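Local coordinates for protein glutamate racemase (Francisella tularensis subsp. tularensis, PDB 3OUT) that belongs to the Asp/Glu/hydantoin racemase family of two-domain alpha/beta proteins, with a pocket that holds d-glutamic acid, at residues N25-L30 with L253-Q258. Residues are numbered along the deposited sequence; the frame is centred on the assembly and turned at random.
Sequences NLMSIL and LQTEMQ
No flat group takes part where M27 meets L253 and T255: the selenoether methyl of M27, a leucine methyl and the threonine methyl touch as rounded apolar surfaces, without ring faces or amide edges. Two aromatic residues of strand 234-238 lie next to the contact: Y234 touches M27 and F236 touches L253. M27, modelled as selenomethionine, reaches out from helix 20-29. Its chain is extended through chi2, and a turn about the CG-SE bond (chi3 -57°) then brings CE toward L253 and T255. CE lies 3.5 Å from L253 CD1, a snug approach for two methyl carbons, and the two side chains cross at about a right angle. In L253, CG stands anti to the backbone N, and chi2 of 58° then puts CD1, not CD2, against CE of M27. T255 offers its methyl, with CG2 4.2 Å from M27 CE; this outer touch is less certain because the threonine was modelled in two conformers. No hydrogen bond links the segments, and the joint buries just 92 Å² in total. Polar order lies within the helix turn instead: S28 OG folds back to N25 O at 2.8 Å, and that oxygen also accepts from S28 N. On the loop side, Q254 leaves helical geometry with positive phi, ending helix 245-253 just after L253. L253 also packs on L20 and V23 of helix 20-29, continuing the apolar seam along the helix. Farther along, E256 forms a salt bridge with R246 of the second subunit. The contact thus joins the C-terminal part of helix 20-29 to the end of helix 245-253 and the loop that follows it; each helix is the connector of a beta-alpha-beta unit, and both pack side by side against one parallel sheet, as in layered alpha/beta folds.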
loop_
_atom_site.group_PDB
_atom_site.type_symbol
_atom_site.label_atom_id
_atom_site.label_comp_id
_atom_site.label_asym_id
_atom_site.label_seq_id
_atom_site.Cartn_x
_atom_site.Cartn_y
_atom_site.Cartn_z
ATOM N N ASN B 25 13.509 -4.732 -25.823
ATOM C CA ASN B 25 13.380 -5.839 -26.747
ATOM C C ASN B 25 12.181 -5.618 -27.657
ATOM O O ASN B 25 12.222 -5.811 -28.793
ATOM C CB ASN B 25 13.229 -7.173 -26.005
ATOM C CG ASN B 25 14.503 -7.625 -25.294
ATOM O OD1 ASN B 25 15.582 -7.363 -25.712
ATOM N ND2 ASN B 25 14.329 -8.349 -24.273
ATOM N N LEU B 26 11.080 -5.209 -27.055
ATOM C CA LEU B 26 9.859 -4.973 -27.818
ATOM C C LEU B 26 10.047 -3.882 -28.843
ATOM O O LEU B 26 9.555 -3.975 -29.910
ATOM C CB LEU B 26 8.628 -4.664 -26.927
ATOM C CG LEU B 26 8.127 -5.790 -26.029
ATOM C CD1 LEU B 26 7.056 -5.277 -25.080
ATOM C CD2 LEU B 26 7.598 -6.993 -26.795
HETATM N N MSE B 27 10.774 -2.838 -28.463
HETATM C CA MSE B 27 11.020 -1.707 -29.346
HETATM C C MSE B 27 11.871 -2.119 -30.540
HETATM O O MSE B 27 11.914 -1.421 -31.552
HETATM C CB MSE B 27 11.700 -0.568 -28.584
HETATM C CG MSE B 27 10.764 0.223 -27.685
HETATM SE SE MSE B 27 11.696 1.568 -26.625
HETATM C CE MSE B 27 12.969 0.405 -25.714
ATOM N N SER B 28 12.547 -3.257 -30.419
ATOM C CA SER B 28 13.391 -3.746 -31.502
ATOM C C SER B 28 12.692 -4.680 -32.480
ATOM O O SER B 28 13.171 -4.829 -33.552
ATOM C CB SER B 28 14.651 -4.432 -30.960
ATOM O OG SER B 28 14.389 -5.737 -30.562
ATOM N N ILE B 29 11.579 -5.288 -32.049
ATOM C CA ILE B 29 10.840 -6.233 -32.921
ATOM C C ILE B 29 9.440 -5.744 -33.300
ATOM O O ILE B 29 8.849 -6.258 -34.266
ATOM C CB ILE B 29 10.763 -7.685 -32.356
ATOM C CG1 ILE B 29 9.993 -7.745 -31.038
ATOM C CG2 ILE B 29 12.156 -8.260 -32.149
ATOM C CD1 ILE B 29 9.928 -9.154 -30.447
ATOM N N LEU B 30 8.921 -4.777 -32.534
ATOM C CA LEU B 30 7.564 -4.245 -32.707
ATOM C C LEU B 30 7.614 -2.727 -32.589
ATOM O O LEU B 30 7.040 -2.124 -31.683
ATOM C CB LEU B 30 6.620 -4.864 -31.670
ATOM C CG LEU B 30 6.156 -6.293 -31.873
ATOM C CD1 LEU B 30 5.606 -6.905 -30.601
ATOM C CD2 LEU B 30 5.084 -6.250 -33.010
ATOM N N LEU B 253 17.135 -0.002 -19.867
ATOM C CA LEU B 253 16.311 0.360 -21.048
ATOM C C LEU B 253 17.201 0.685 -22.238
ATOM O O LEU B 253 16.859 0.398 -23.366
ATOM C CB LEU B 253 15.419 1.565 -20.741
ATOM C CG LEU B 253 14.489 2.036 -21.878
ATOM C CD1 LEU B 253 13.544 0.917 -22.326
ATOM C CD2 LEU B 253 13.698 3.231 -21.395
ATOM N N GLN B 254 18.346 1.308 -21.989
ATOM C CA GLN B 254 19.301 1.668 -23.062
ATOM C C GLN B 254 18.823 2.823 -23.947
ATOM O O GLN B 254 19.347 3.049 -25.056
ATOM C CB GLN B 254 19.718 0.437 -23.893
ATOM C CG GLN B 254 20.369 -0.657 -23.033
ATOM C CD GLN B 254 21.140 -1.703 -23.821
ATOM O OE1 GLN B 254 21.247 -1.632 -25.043
ATOM N NE2 GLN B 254 21.652 -2.699 -23.123
ATOM N N THR B 255 17.838 3.566 -23.439
ATOM C CA THR B 255 17.330 4.765 -24.072
ATOM C C THR B 255 16.565 5.563 -22.997
ATOM O O THR B 255 16.314 5.045 -21.908
ATOM C CB THR B 255 16.427 4.427 -25.281
ATOM O OG1 THR B 255 16.338 5.556 -26.153
ATOM C CG2 THR B 255 15.028 4.017 -24.843
ATOM N N GLU B 256 16.204 6.810 -23.293
ATOM C CA GLU B 256 15.512 7.666 -22.289
ATOM C C GLU B 256 14.090 7.221 -22.001
ATOM O O GLU B 256 13.291 6.974 -22.944
ATOM C CB GLU B 256 15.477 9.154 -22.693
ATOM C CG GLU B 256 14.654 9.998 -21.674
ATOM C CD GLU B 256 14.655 11.494 -21.926
ATOM O OE1 GLU B 256 14.143 12.219 -21.037
ATOM O OE2 GLU B 256 15.122 11.933 -22.998
HETATM N N MSE B 257 13.730 7.188 -20.711
HETATM C CA MSE B 257 12.334 7.059 -20.272
HETATM C C MSE B 257 11.695 8.439 -20.330
HETATM O O MSE B 257 11.492 9.090 -19.306
HETATM C CB MSE B 257 12.219 6.555 -18.854
HETATM C CG MSE B 257 12.626 5.144 -18.638
HETATM SE SE MSE B 257 12.332 4.607 -16.733
HETATM C CE MSE B 257 13.746 5.682 -15.872
ATOM N N GLN B 258 11.289 8.807 -21.525
ATOM C CA GLN B 258 10.868 10.182 -21.805
ATOM C C GLN B 258 9.521 10.544 -21.184
ATOM O O GLN B 258 9.412 11.654 -20.645
ATOM C CB GLN B 258 10.822 10.403 -23.307
ATOM C CG GLN B 258 10.168 11.704 -23.768
ATOM C CD GLN B 258 11.018 12.918 -23.555
ATOM O OE1 GLN B 258 11.402 13.262 -22.409
ATOM N NE2 GLN B 258 11.345 13.592 -24.666
#